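Local coordinates for tyrosine--tRNA ligase, mitochondrial (PDB 5IHX), which probably attaches L-tyrosine to mitochondrial tRNA(Tyr) at the expense of ATP, and here keeps its tyrosine-binding catalytic core in a C-terminally truncated form, at residues A23-E28 against G32-F37; L57-T62 against D271-P276; S135-L140 against R164-N169; T319-V324 against Q348-R353; Y327-T332 against P337-I342. One frame throughout, in Å; residues are numbered along the deposited sequence.

Interaction 1 (A23-E28 against G32-F37)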
# COMPACT_ATOMS: atom_id res chain seq x y z
N ALA A 23 32.31 4.45 26.46
CA ALA A 23 32.57 3.32 27.34
C ALA A 23 32.98 3.82 28.72
O ALA A 23 32.57 3.27 29.74
CB ALA A 23 33.65 2.42 26.76
N GLN A 24 33.80 4.87 28.73
CA GLN A 24 34.21 5.49 29.98
C GLN A 24 32.99 6.03 30.72
O GLN A 24 32.83 5.80 31.92
CB GLN A 24 35.23 6.61 29.72
CG GLN A 24 35.65 7.39 30.96
CD GLN A 24 36.28 6.51 32.03
OE1 GLN A 24 36.73 5.40 31.75
NE2 GLN A 24 36.30 7.00 33.26
N PHE A 25 32.13 6.76 30.00
CA PHE A 25 30.89 7.27 30.58
C PHE A 25 30.05 6.14 31.16
O PHE A 25 29.46 6.28 32.24
CB PHE A 25 30.06 8.03 29.54
CG PHE A 25 30.69 9.32 29.06
CD1 PHE A 25 31.73 9.92 29.75
CD2 PHE A 25 30.19 9.96 27.93
CE1 PHE A 25 32.29 11.11 29.31
CE2 PHE A 25 30.74 11.15 27.49
CZ PHE A 25 31.79 11.73 28.18
N ALA A 26 29.99 5.01 30.46
CA ALA A 26 29.18 3.88 30.88
C ALA A 26 29.60 3.38 32.25
O ALA A 26 28.75 3.12 33.11
CB ALA A 26 29.26 2.75 29.86
N GLN A 27 30.90 3.23 32.46
CA GLN A 27 31.41 2.79 33.76
C GLN A 27 31.07 3.82 34.83
O GLN A 27 30.63 3.46 35.92
CB GLN A 27 32.93 2.58 33.70
CG GLN A 27 33.51 2.09 35.02
CD GLN A 27 35.01 1.88 34.97
OE1 GLN A 27 35.66 2.21 33.98
NE2 GLN A 27 35.57 1.34 36.04
N GLU A 28 31.26 5.09 34.51
CA GLU A 28 30.97 6.16 35.46
C GLU A 28 29.49 6.21 35.81
O GLU A 28 29.12 6.58 36.92
CB GLU A 28 31.44 7.51 34.90
CG GLU A 28 32.95 7.61 34.75
CD GLU A 28 33.39 8.93 34.15
OE1 GLU A 28 32.55 9.84 33.99
OE2 GLU A 28 34.59 9.06 33.83
N GLY A 32 27.80 5.44 39.62
CA GLY A 32 27.09 6.53 40.26
C GLY A 32 27.76 7.89 40.20
O GLY A 32 27.46 8.77 41.01
N LYS A 33 28.67 8.06 39.24
CA LYS A 33 29.40 9.32 39.09
C LYS A 33 28.81 10.18 37.97
O LYS A 33 29.11 11.37 37.87
CB LYS A 33 30.87 9.06 38.80
CG LYS A 33 31.64 8.46 39.96
CD LYS A 33 33.05 8.12 39.54
CE LYS A 33 33.89 7.62 40.70
NZ LYS A 33 35.24 7.20 40.24
N ARG A 34 27.98 9.57 37.13
CA ARG A 34 27.42 10.25 35.97
C ARG A 34 26.02 9.72 35.67
O ARG A 34 25.69 8.59 36.02
CB ARG A 34 28.34 10.05 34.76
CG ARG A 34 27.89 10.73 33.48
CD ARG A 34 28.81 10.36 32.33
NE ARG A 34 30.18 10.80 32.57
CZ ARG A 34 30.65 12.01 32.26
NH1 ARG A 34 29.86 12.91 31.70
NH2 ARG A 34 31.92 12.31 32.51
N LYS A 35 25.19 10.55 35.05
CA LYS A 35 23.85 10.13 34.66
C LYS A 35 23.84 9.60 33.23
O LYS A 35 24.61 10.04 32.38
CB LYS A 35 22.86 11.29 34.78
CG LYS A 35 22.49 11.64 36.21
CD LYS A 35 21.43 12.73 36.25
N SER A 36 22.96 8.64 32.97
CA SER A 36 22.72 8.18 31.61
C SER A 36 21.77 9.16 30.94
O SER A 36 21.20 10.03 31.60
CB SER A 36 22.13 6.77 31.59
OG SER A 36 20.79 6.78 32.05
N PHE A 37 21.59 9.03 29.63
CA PHE A 37 20.70 9.91 28.90
C PHE A 37 19.27 9.77 29.42
O PHE A 37 18.53 10.75 29.49
CB PHE A 37 20.76 9.61 27.40
CG PHE A 37 19.98 10.58 26.56
CD1 PHE A 37 20.34 11.92 26.52
CD2 PHE A 37 18.91 10.15 25.80
CE1 PHE A 37 19.63 12.82 25.75
CE2 PHE A 37 18.20 11.05 25.02
CZ PHE A 37 18.56 12.38 25.00

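Interaction 2 (L57-T62 against D271-P276)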
# COMPACT_ATOMS: atom_id res chain seq x y z
N LEU A 57 15.88 0.59 28.18
CA LEU A 57 16.15 1.87 27.52
C LEU A 57 17.37 2.52 28.16
O LEU A 57 18.27 3.00 27.46
CB LEU A 57 14.94 2.80 27.63
CG LEU A 57 15.02 4.11 26.84
CD1 LEU A 57 14.97 3.86 25.34
CD2 LEU A 57 13.91 5.06 27.27
N HIS A 58 17.38 2.55 29.48
CA HIS A 58 18.53 3.03 30.24
C HIS A 58 19.81 2.29 29.87
O HIS A 58 20.85 2.91 29.66
CB HIS A 58 18.24 2.93 31.74
CG HIS A 58 19.45 3.12 32.61
ND1 HIS A 58 19.94 4.37 32.92
CD2 HIS A 58 20.23 2.23 33.26
CE1 HIS A 58 21.00 4.23 33.71
NE2 HIS A 58 21.19 2.94 33.93
N ARG A 59 19.75 0.96 29.80
CA ARG A 59 20.94 0.18 29.46
C ARG A 59 21.42 0.49 28.05
O ARG A 59 22.62 0.60 27.80
CB ARG A 59 20.69 -1.32 29.59
CG ARG A 59 20.93 -1.88 30.99
CD ARG A 59 21.22 -3.38 30.96
NE ARG A 59 20.08 -4.19 30.52
CZ ARG A 59 20.18 -5.24 29.70
NH1 ARG A 59 21.36 -5.63 29.22
NH2 ARG A 59 19.10 -5.92 29.35
N VAL A 60 20.48 0.61 27.11
CA VAL A 60 20.82 0.89 25.72
C VAL A 60 21.62 2.19 25.60
O VAL A 60 22.67 2.22 24.96
CB VAL A 60 19.56 0.98 24.82
CG1 VAL A 60 19.89 1.59 23.46
CG2 VAL A 60 18.94 -0.39 24.64
N PHE A 61 21.12 3.25 26.23
CA PHE A 61 21.78 4.55 26.15
C PHE A 61 23.08 4.59 26.94
O PHE A 61 24.00 5.33 26.60
CB PHE A 61 20.84 5.65 26.64
CG PHE A 61 19.89 6.15 25.58
CD1 PHE A 61 20.35 6.93 24.54
CD2 PHE A 61 18.54 5.84 25.64
CE1 PHE A 61 19.49 7.39 23.56
CE2 PHE A 61 17.67 6.29 24.66
CZ PHE A 61 18.14 7.07 23.63
N THR A 62 23.15 3.80 28.01
CA THR A 62 24.37 3.71 28.79
C THR A 62 25.48 3.07 27.97
O THR A 62 26.60 3.58 27.91
CB THR A 62 24.16 2.90 30.09
OG1 THR A 62 23.18 3.55 30.91
CG2 THR A 62 25.47 2.78 30.87
N ASP A 271 20.36 -9.89 20.65
CA ASP A 271 20.70 -9.16 21.87
C ASP A 271 19.71 -8.02 22.10
O ASP A 271 19.47 -7.20 21.20
CB ASP A 271 22.13 -8.62 21.78
CG ASP A 271 22.68 -8.18 23.13
OD1 ASP A 271 21.88 -7.81 24.02
OD2 ASP A 271 23.91 -8.19 23.30
N ASP A 272 19.14 -7.97 23.30
CA ASP A 272 18.15 -6.94 23.64
C ASP A 272 18.69 -5.53 23.47
O ASP A 272 17.93 -4.60 23.20
CB ASP A 272 17.67 -7.14 25.09
CG ASP A 272 16.57 -8.18 25.21
OD1 ASP A 272 16.36 -8.94 24.24
OD2 ASP A 272 15.92 -8.23 26.27
N LEU A 273 20.00 -5.36 23.64
CA LEU A 273 20.63 -4.05 23.54
C LEU A 273 20.60 -3.49 22.11
O LEU A 273 20.90 -2.31 21.90
CB LEU A 273 22.08 -4.11 24.02
CG LEU A 273 22.32 -4.24 25.53
CD1 LEU A 273 23.81 -4.36 25.80
CD2 LEU A 273 21.74 -3.06 26.29
N ASP A 274 20.22 -4.32 21.15
CA ASP A 274 20.20 -3.93 19.74
C ASP A 274 18.79 -3.80 19.20
O ASP A 274 18.59 -3.35 18.07
CB ASP A 274 20.98 -4.94 18.90
CG ASP A 274 22.43 -5.05 19.31
OD1 ASP A 274 22.96 -4.07 19.87
OD2 ASP A 274 23.04 -6.12 19.06
N LYS A 275 17.80 -4.19 20.00
CA LYS A 275 16.41 -4.18 19.55
C LYS A 275 15.87 -2.75 19.53
O LYS A 275 16.25 -1.93 20.37
CB LYS A 275 15.55 -5.05 20.46
CG LYS A 275 15.90 -6.54 20.39
CD LYS A 275 15.15 -7.35 21.44
CE LYS A 275 15.48 -8.83 21.36
NZ LYS A 275 15.12 -9.45 20.06
N PRO A 276 15.00 -2.44 18.55
CA PRO A 276 14.38 -1.11 18.54
C PRO A 276 13.56 -0.86 19.80
O PRO A 276 13.01 -1.80 20.37
CB PRO A 276 13.48 -1.15 17.30
CG PRO A 276 13.23 -2.60 17.06
CD PRO A 276 14.48 -3.29 17.47

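Interaction 3 (S135-L140 against R164-N169)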
# COMPACT_ATOMS: atom_id res chain seq x y z
N SER A 135 8.04 25.26 4.07
CA SER A 135 8.15 26.17 5.21
C SER A 135 8.60 25.43 6.46
O SER A 135 9.43 25.93 7.23
CB SER A 135 6.81 26.86 5.47
OG SER A 135 6.42 27.65 4.36
N MET A 136 8.06 24.23 6.68
CA MET A 136 8.41 23.44 7.85
C MET A 136 9.85 22.96 7.76
O MET A 136 10.56 22.88 8.77
CB MET A 136 7.47 22.24 8.00
CG MET A 136 7.64 21.49 9.31
SD MET A 136 6.09 20.88 10.01
CE MET A 136 5.23 22.40 10.38
N HIS A 137 10.29 22.63 6.55
CA HIS A 137 11.66 22.19 6.32
C HIS A 137 12.66 23.28 6.71
O HIS A 137 13.66 23.02 7.37
CB HIS A 137 11.85 21.79 4.85
CG HIS A 137 13.22 21.28 4.54
ND1 HIS A 137 13.53 19.94 4.51
CD2 HIS A 137 14.37 21.93 4.23
CE1 HIS A 137 14.80 19.78 4.21
NE2 HIS A 137 15.34 20.97 4.03
N MET A 138 12.36 24.52 6.30
CA MET A 138 13.21 25.66 6.64
C MET A 138 13.24 25.88 8.15
O MET A 138 14.30 26.15 8.73
CB MET A 138 12.71 26.92 5.95
CG MET A 138 12.95 26.96 4.45
SD MET A 138 12.08 28.34 3.65
CE MET A 138 12.73 29.74 4.56
N GLN A 139 12.08 25.77 8.78
CA GLN A 139 11.97 26.01 10.21
C GLN A 139 12.74 24.97 11.01
O GLN A 139 13.34 25.29 12.04
CB GLN A 139 10.50 26.01 10.64
CG GLN A 139 10.30 26.25 12.13
CD GLN A 139 8.85 26.44 12.51
OE1 GLN A 139 8.12 25.47 12.70
NE2 GLN A 139 8.43 27.69 12.62
N LEU A 140 12.73 23.73 10.54
CA LEU A 140 13.45 22.65 11.21
C LEU A 140 14.96 22.83 11.06
O LEU A 140 15.72 22.55 11.99
CB LEU A 140 13.01 21.30 10.65
CG LEU A 140 11.61 20.83 11.06
CD1 LEU A 140 11.16 19.66 10.21
CD2 LEU A 140 11.60 20.44 12.53
N ARG A 164 23.46 15.96 13.83
CA ARG A 164 22.02 16.12 13.70
C ARG A 164 21.67 16.04 12.21
O ARG A 164 22.41 16.55 11.37
CB ARG A 164 21.54 17.45 14.28
CG ARG A 164 22.12 18.69 13.61
CD ARG A 164 21.58 19.95 14.29
NE ARG A 164 21.71 21.14 13.44
CZ ARG A 164 22.71 22.01 13.46
NH1 ARG A 164 23.73 21.86 14.29
NH2 ARG A 164 22.68 23.04 12.63
N THR A 165 20.56 15.39 11.90
CA THR A 165 20.15 15.17 10.52
C THR A 165 18.69 15.58 10.33
O THR A 165 17.86 15.33 11.19
CB THR A 165 20.33 13.70 10.10
OG1 THR A 165 21.68 13.29 10.33
CG2 THR A 165 19.98 13.49 8.63
N LEU A 166 18.41 16.23 9.20
CA LEU A 166 17.04 16.52 8.79
C LEU A 166 16.73 15.74 7.52
O LEU A 166 17.42 15.90 6.51
CB LEU A 166 16.85 18.02 8.55
CG LEU A 166 15.51 18.43 7.91
CD1 LEU A 166 14.34 17.97 8.76
CD2 LEU A 166 15.46 19.93 7.67
N THR A 167 15.72 14.89 7.59
CA THR A 167 15.36 14.02 6.47
C THR A 167 13.86 14.06 6.19
O THR A 167 13.05 14.06 7.11
CB THR A 167 15.79 12.56 6.73
OG1 THR A 167 17.20 12.51 6.97
CG2 THR A 167 15.45 11.67 5.54
N ASN A 168 13.52 14.11 4.91
CA ASN A 168 12.14 14.01 4.46
C ASN A 168 11.86 12.58 4.00
O ASN A 168 12.59 12.05 3.17
CB ASN A 168 11.88 15.00 3.32
CG ASN A 168 10.40 15.13 2.97
OD1 ASN A 168 9.63 14.18 3.11
ND2 ASN A 168 10.02 16.31 2.49
N ASN A 169 10.82 11.94 4.55
CA ASN A 169 10.56 10.55 4.21
C ASN A 169 10.07 10.39 2.77
O ASN A 169 9.90 9.27 2.29
CB ASN A 169 9.57 9.91 5.20
CG ASN A 169 8.20 10.57 5.18
OD1 ASN A 169 7.90 11.43 4.35
ND2 ASN A 169 7.34 10.14 6.11

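Interaction 4 (T319-V324 against Q348-R353)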
# COMPACT_ATOMS: atom_id res chain seq x y z
N THR A 319 2.22 31.01 32.35
CA THR A 319 2.28 29.64 32.83
C THR A 319 1.84 29.59 34.30
O THR A 319 2.33 30.38 35.11
CB THR A 319 3.70 29.04 32.70
OG1 THR A 319 4.10 29.06 31.32
CG2 THR A 319 3.74 27.61 33.21
N PRO A 320 0.91 28.68 34.65
CA PRO A 320 0.44 28.59 36.04
C PRO A 320 1.57 28.30 37.03
O PRO A 320 2.53 27.63 36.68
CB PRO A 320 -0.56 27.43 36.01
CG PRO A 320 -1.00 27.33 34.60
CD PRO A 320 0.18 27.73 33.77
N ASP A 321 1.43 28.81 38.25
CA ASP A 321 2.43 28.62 39.30
C ASP A 321 2.73 27.14 39.57
O ASP A 321 3.88 26.78 39.84
CB ASP A 321 1.97 29.30 40.60
CG ASP A 321 1.95 30.81 40.49
OD1 ASP A 321 1.07 31.44 41.12
OD2 ASP A 321 2.81 31.38 39.78
N ASP A 322 1.71 26.30 39.50
CA ASP A 322 1.90 24.88 39.82
C ASP A 322 2.49 24.09 38.64
O ASP A 322 2.73 22.89 38.76
CB ASP A 322 0.56 24.25 40.25
CG ASP A 322 -0.55 24.44 39.23
OD1 ASP A 322 -0.27 24.49 38.01
OD2 ASP A 322 -1.72 24.53 39.65
N ALA A 323 2.74 24.77 37.53
CA ALA A 323 3.30 24.12 36.34
C ALA A 323 4.67 24.67 35.94
O ALA A 323 5.42 24.00 35.22
CB ALA A 323 2.33 24.26 35.18
N VAL A 324 5.01 25.87 36.39
CA VAL A 324 6.19 26.57 35.88
C VAL A 324 7.49 25.81 36.15
O VAL A 324 8.40 25.82 35.32
CB VAL A 324 6.29 28.00 36.45
CG1 VAL A 324 6.54 27.99 37.96
CG2 VAL A 324 7.39 28.78 35.73
N GLN A 348 8.76 32.35 47.45
CA GLN A 348 8.63 33.45 48.41
C GLN A 348 7.55 34.43 47.99
O GLN A 348 6.84 34.98 48.83
CB GLN A 348 9.97 34.18 48.57
CG GLN A 348 11.02 33.36 49.30
CD GLN A 348 12.33 34.10 49.44
OE1 GLN A 348 12.37 35.23 49.92
NE2 GLN A 348 13.42 33.46 49.03
N ASP A 349 7.43 34.66 46.68
CA ASP A 349 6.47 35.62 46.15
C ASP A 349 6.24 35.37 44.66
O ASP A 349 6.88 36.00 43.81
CB ASP A 349 6.97 37.05 46.38
CG ASP A 349 6.04 38.10 45.82
OD1 ASP A 349 4.85 37.79 45.60
OD2 ASP A 349 6.49 39.24 45.61
N PRO A 350 5.31 34.46 44.32
CA PRO A 350 5.08 34.10 42.92
C PRO A 350 4.42 35.19 42.08
O PRO A 350 4.34 35.05 40.86
CB PRO A 350 4.17 32.87 43.01
CG PRO A 350 3.51 32.97 44.34
CD PRO A 350 4.50 33.63 45.24
N SER A 351 3.97 36.27 42.71
CA SER A 351 3.33 37.36 41.98
C SER A 351 4.35 38.10 41.11
O SER A 351 3.98 38.77 40.14
CB SER A 351 2.65 38.34 42.93
OG SER A 351 3.59 38.99 43.77
N ARG A 352 5.62 37.97 41.45
CA ARG A 352 6.69 38.61 40.68
C ARG A 352 7.00 37.82 39.41
O ARG A 352 7.68 38.33 38.51
CB ARG A 352 7.95 38.74 41.53
CG ARG A 352 7.80 39.63 42.75
CD ARG A 352 9.02 39.53 43.64
NE ARG A 352 10.26 39.71 42.89
CZ ARG A 352 11.39 39.04 43.12
NH1 ARG A 352 11.46 38.12 44.08
NH2 ARG A 352 12.46 39.28 42.37
N ARG A 353 6.49 36.59 39.34
CA ARG A 353 6.64 35.74 38.16
C ARG A 353 8.11 35.57 37.76
O ARG A 353 8.44 35.55 36.58
CB ARG A 353 5.86 36.32 36.97
CG ARG A 353 4.36 36.50 37.22
CD ARG A 353 3.53 35.51 36.43
NE ARG A 353 2.18 35.36 36.98
CZ ARG A 353 1.28 34.49 36.55
NH1 ARG A 353 1.56 33.67 35.54
NH2 ARG A 353 0.08 34.43 37.12
O HOH W 1 2.25 33.89 39.53

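Interaction 5 (Y327-T332 against P337-I342)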
# COMPACT_ATOMS: atom_id res chain seq x y z
N TYR A 327 7.85 23.06 33.66
CA TYR A 327 8.09 23.65 32.34
C TYR A 327 9.53 24.13 32.20
O TYR A 327 10.13 23.99 31.14
CB TYR A 327 7.13 24.81 32.06
CG TYR A 327 5.75 24.39 31.63
CD1 TYR A 327 5.24 23.13 31.93
CD2 TYR A 327 4.95 25.25 30.88
CE1 TYR A 327 3.97 22.76 31.53
CE2 TYR A 327 3.69 24.88 30.47
CZ TYR A 327 3.20 23.63 30.79
OH TYR A 327 1.94 23.26 30.39
N LEU A 328 10.08 24.70 33.27
CA LEU A 328 11.48 25.12 33.27
C LEU A 328 12.39 23.93 32.95
O LEU A 328 13.38 24.07 32.23
CB LEU A 328 11.88 25.73 34.61
CG LEU A 328 11.48 27.20 34.85
CD1 LEU A 328 11.68 27.58 36.31
CD2 LEU A 328 12.29 28.12 33.95
N LYS A 329 12.04 22.77 33.48
CA LYS A 329 12.83 21.56 33.27
C LYS A 329 12.65 21.00 31.86
O LYS A 329 13.61 20.50 31.27
CB LYS A 329 12.46 20.50 34.31
CG LYS A 329 12.84 20.87 35.73
CD LYS A 329 12.26 19.90 36.74
CE LYS A 329 12.71 20.23 38.15
NZ LYS A 329 12.05 19.37 39.17
N MET A 330 11.44 21.09 31.32
CA MET A 330 11.13 20.49 30.03
C MET A 330 11.48 21.39 28.84
O MET A 330 11.85 20.89 27.78
CB MET A 330 9.64 20.11 29.97
CG MET A 330 9.22 19.03 30.96
SD MET A 330 7.56 18.38 30.68
CE MET A 330 6.59 19.88 30.61
N PHE A 331 11.35 22.70 29.02
CA PHE A 331 11.49 23.64 27.90
C PHE A 331 12.80 24.43 27.85
O PHE A 331 12.99 25.25 26.96
CB PHE A 331 10.32 24.64 27.91
CG PHE A 331 9.02 24.06 27.44
CD1 PHE A 331 8.80 23.81 26.09
CD2 PHE A 331 8.01 23.77 28.34
CE1 PHE A 331 7.60 23.29 25.65
CE2 PHE A 331 6.80 23.24 27.90
CZ PHE A 331 6.60 23.00 26.56
N THR A 332 13.70 24.19 28.80
CA THR A 332 14.97 24.93 28.83
C THR A 332 16.15 24.01 29.14
O THR A 332 15.97 22.87 29.56
CB THR A 332 14.96 26.06 29.88
OG1 THR A 332 15.35 25.55 31.16
CG2 THR A 332 13.57 26.70 29.99
N PRO A 337 20.16 22.89 39.53
CA PRO A 337 20.46 23.79 40.65
C PRO A 337 19.96 25.21 40.43
O PRO A 337 19.45 25.84 41.36
CB PRO A 337 21.99 23.76 40.71
CG PRO A 337 22.36 22.45 40.15
CD PRO A 337 21.35 22.17 39.07
N GLU A 338 20.10 25.71 39.21
CA GLU A 338 19.64 27.05 38.88
C GLU A 338 18.12 27.12 38.94
O GLU A 338 17.55 28.13 39.35
CB GLU A 338 20.14 27.47 37.49
CG GLU A 338 19.71 28.86 37.05
CD GLU A 338 20.26 29.96 37.95
OE1 GLU A 338 21.25 29.70 38.67
OE2 GLU A 338 19.71 31.08 37.92
N ILE A 339 17.45 26.04 38.55
CA ILE A 339 16.00 25.98 38.62
C ILE A 339 15.55 25.98 40.08
O ILE A 339 14.55 26.61 40.43
CB ILE A 339 15.46 24.73 37.88
CG1 ILE A 339 15.61 24.93 36.37
CG2 ILE A 339 13.99 24.47 38.25
CD1 ILE A 339 15.19 23.74 35.53
N SER A 340 16.29 25.28 40.93
CA SER A 340 15.99 25.26 42.36
C SER A 340 16.12 26.66 42.95
O SER A 340 15.27 27.11 43.72
CB SER A 340 16.93 24.30 43.09
OG SER A 340 16.75 22.97 42.63
N LYS A 341 17.19 27.35 42.58
CA LYS A 341 17.44 28.72 43.04
C LYS A 341 16.32 29.66 42.58
O LYS A 341 15.90 30.54 43.32
CB LYS A 341 18.79 29.21 42.53
CG LYS A 341 19.30 30.47 43.21
CD LYS A 341 20.62 30.93 42.61
N ILE A 342 15.85 29.47 41.35
CA ILE A 342 14.76 30.28 40.81
C ILE A 342 13.46 30.00 41.56
O ILE A 342 12.69 30.92 41.85
CB ILE A 342 14.55 30.01 39.30
CG1 ILE A 342 15.72 30.55 38.49
CG2 ILE A 342 13.26 30.67 38.81
CD1 ILE A 342 15.78 30.02 37.07

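Interaction 1 (A23-E28 against G32-F37)
Arg34 folds back over the last turns of helix 16-30 and meets Glu28 and Phe25 there, with Ile29 beside it. At its base, Arg34 CB lies 4.0 Å from Glu28 CB, an aliphatic touch beside the stem of the acid. With CG turned anti to the backbone N (chi1 -179°), the chain runs straight outward until a bend at chi3 (-62°) swings the guanidinium back across the helix. Just before that group, Arg34 CD passes 3.8 Å from Phe25 CB. Next, Arg34 NE reaches Glu28 OE1 at 2.9 Å, and Arg34 NH2 meets the same Glu28 OE1, also at 2.9 Å. This is a side-on salt bridge to a single oxygen, which sits in the guanidinium plane; Glu28 OE1 offers its syn lone pair to NH2, whereas NE comes from the anti side and well out of the carboxylate plane.

The chain reverses through a Schellman motif that ends helix 16-30. Gly32 takes up a positive phi, and Lys33 N bonds back to Glu28 O at 2.8 Å, turning the chain so that Arg34 can face the helix it has just left. Arg34 N adds a weak bond to the same carbonyl.

Against the ring, Arg34 NE stands 3.3 Å from Phe25 CD1 and NH2 lies near CE1, while NH1 hangs over one face, toward its rim; the ring and guanidinium planes are 32° apart. Glu28 OE2 accepts from Gln24 NE2 at 2.7 Å, which fixes the carboxylate from its other oxygen.

Interaction 2 (L57-T62 against D271-P276)
An Asx turn at Asp271, running into a short 3-10 segment just ahead of strand 277-280, presents Leu273 to Arg59 and Val60 of helix 54-63. The turn is closed by Leu273 N, whose bond to Asp271 OD1 (3.1 Å) is nearly straight at 173°, although the oxygen is met from above its carboxylate plane. The CD2 methyl of Leu273 makes most of the contact. It lies 3.9 Å from Arg59 CB and equally 3.9 Å from Arg59 NH1, over one face of the guanidinium. Arg59 can offer both ends to one methyl because its chain bends at chi3 (-66°), and the two side chains cross at about a right angle. Val60 comes in alongside with its CG2 branch: Val60 CG2 is 4.2 Å from Leu273 CD2 and 3.9 Å from Leu273 O. That carbonyl is hydrogen-bonded by Gln234 NE2, in the loop before strand 235-238. Nearby, Asp274 pairs with Lys64, just beyond helix 54-63.

Because no hydrogen bond joins the two segments directly, the contact rests on van der Waals packing of methyls against aliphatic carbons, a guanidinium face and a carbonyl oxygen. Arg59 NH2 stays 5.0 Å from Asp272 OD2, too far for a salt bridge, though the acidic turn may add a weak long-range attraction.

Interaction 3 (S135-L140 against R164-N169)
The imidazole of His137 carries a methyl of Leu166 on one face. Leu166 CD2 lies 3.7 Å from the centroid of the His137 ring and only 16° off its normal, a CH-pi contact displaced toward the CE1 side, where Leu166 CD2 and His137 CE1 are 3.5 Å apart. The ring is brought forward by a first torsion that sets CG anti to the backbone N (chi1 -178°), carrying it out from the helix toward the strand. Leu166 CD2 also approaches the backbone, at 3.6 Å from His137 O. The leucine's other branch serves a second neighbour, since Leu166 CD1 meets Leu140 CD1 at 3.9 Å, these two side chains crossing at about a right angle. One forked side chain thus bridges two residues a helical turn apart.

Strand 164-168 is outermost at its end of the sheet within this chain and pairs in parallel with strand 100-104. The long helix 126-153 lies on the connection between those two strands, in a beta-alpha-beta crossover of the Rossmann-like class I synthetase fold, and packs against the sheet here. Leu140 also touches Val72 on strand 68-72, and its side chain is about 11 Å from the bound tyrosine.

Interaction 4 (T319-V324 against Q348-R353)
Asp321 packs directly on Pro350. The carboxylate of Asp321 rests against the CB of the proline, with Asp321 OD2 3.8 Å from Pro350 CB and Asp321 OD1 3.9 Å from that same Pro350 CB; the two side chains cross at about a right angle.

The hydrogen bonding across the contact runs through one water. It donates to Asp321 OD2 at 2.6 Å and to Pro350 O at 2.7 Å, so Asp321 is tied to a backbone carbonyl of the other segment without the two acceptors having to meet. Asp321 OD2 has another donor in Gln356 NE2 of helix 354-368, and that amide nitrogen also bonds to Thr319 O.

Charge and polarity make a looser set. Arg353 bends at chi2 (-110°) and sends its guanidinium across to Thr319, where Arg353 NH1 stands 3.4 Å from Thr319 O at an angle too poor for a hydrogen bond; NH1 finds its acceptor in Val317 O instead. Arg353 NH2 remains 4.9 Å from Asp321 OD2, so any attraction between these opposite charges is probably long-range.

Within 348-353, Ser351 OG donates to Asp349 OD1 on the syn side of the carboxylate, bracing the 3-10 turn that carries Pro350.

Arg353 occupies the N-cap position of helix 354-368, and the whole is a water-mediated contact between the chain leading into helix 321-331 and the connection between helices 336-348 and 354-368, in the all-helical region that follows the nucleotide-binding fold in tyrosyl-tRNA synthetases.

Interaction 5 (Y327-T332 against P337-I342)
The helical segments 327-331 and 337-342, of helices 321-331 and 336-348, run roughly antiparallel, their directions 151° apart and their axes 10.6 Å from each other at closest approach. The backbones come nearest at Leu328 and Ile339, and the side chains between them are mostly aliphatic. Ile339 reaches across with its CD1 methyl: its CG1 branch leaves anti to the carbonyl carbon and continues extended (chi2 176°), which puts the methyl against the facing helix. Ile339 CD1 lies 3.7 Å from Lys329 CG and 4.0 Å from Leu328 CB, and it also reaches the backbone, 3.8 Å from Leu328 O. Lys329 therefore contributes the aliphatic root of its chain, crossing the isoleucine obliquely.

The pair forms an alpha-alpha hairpin, two consecutive helices joined by a short connection, within the helical region that follows the catalytic sheet. One turn on, Leu328 CD1 approaches Ile342 CG2 at 4.3 Å, extending the apolar seam along the second helix.

Leu328 O is engaged by Thr332 OG1, which donates to it at 2.7 Å in the carbonyl plane; Thr332 OG1 in turn accepts from Leu334 N in the connection. Beyond the hairpin, Leu328 packs on Leu359 of helix 354-368, and Ile339 touches Arg44 of helix 37-44.

From the N terminus, interaction 1 closes the shortest loop, turning helix 16-30 into the approach to helix 37-44. It abuts interaction 2, where Phe37 meets Phe61 and Ala26 meets Thr62. Interaction 2 spans a far longer excursion, joining helix 54-63 to the turn before strand 277-280 and enclosing most of the catalytic fold. Interaction 3 is nested inside that loop and fastens helix 126-153 to the strand that is outermost, within this chain, at one end of the sheet. The chain then enters the helical region, where interaction 4 closes a loop within which interaction 5 is nested. These two share helix 321-331 and touch through Thr319 and Tyr327. No loops cross.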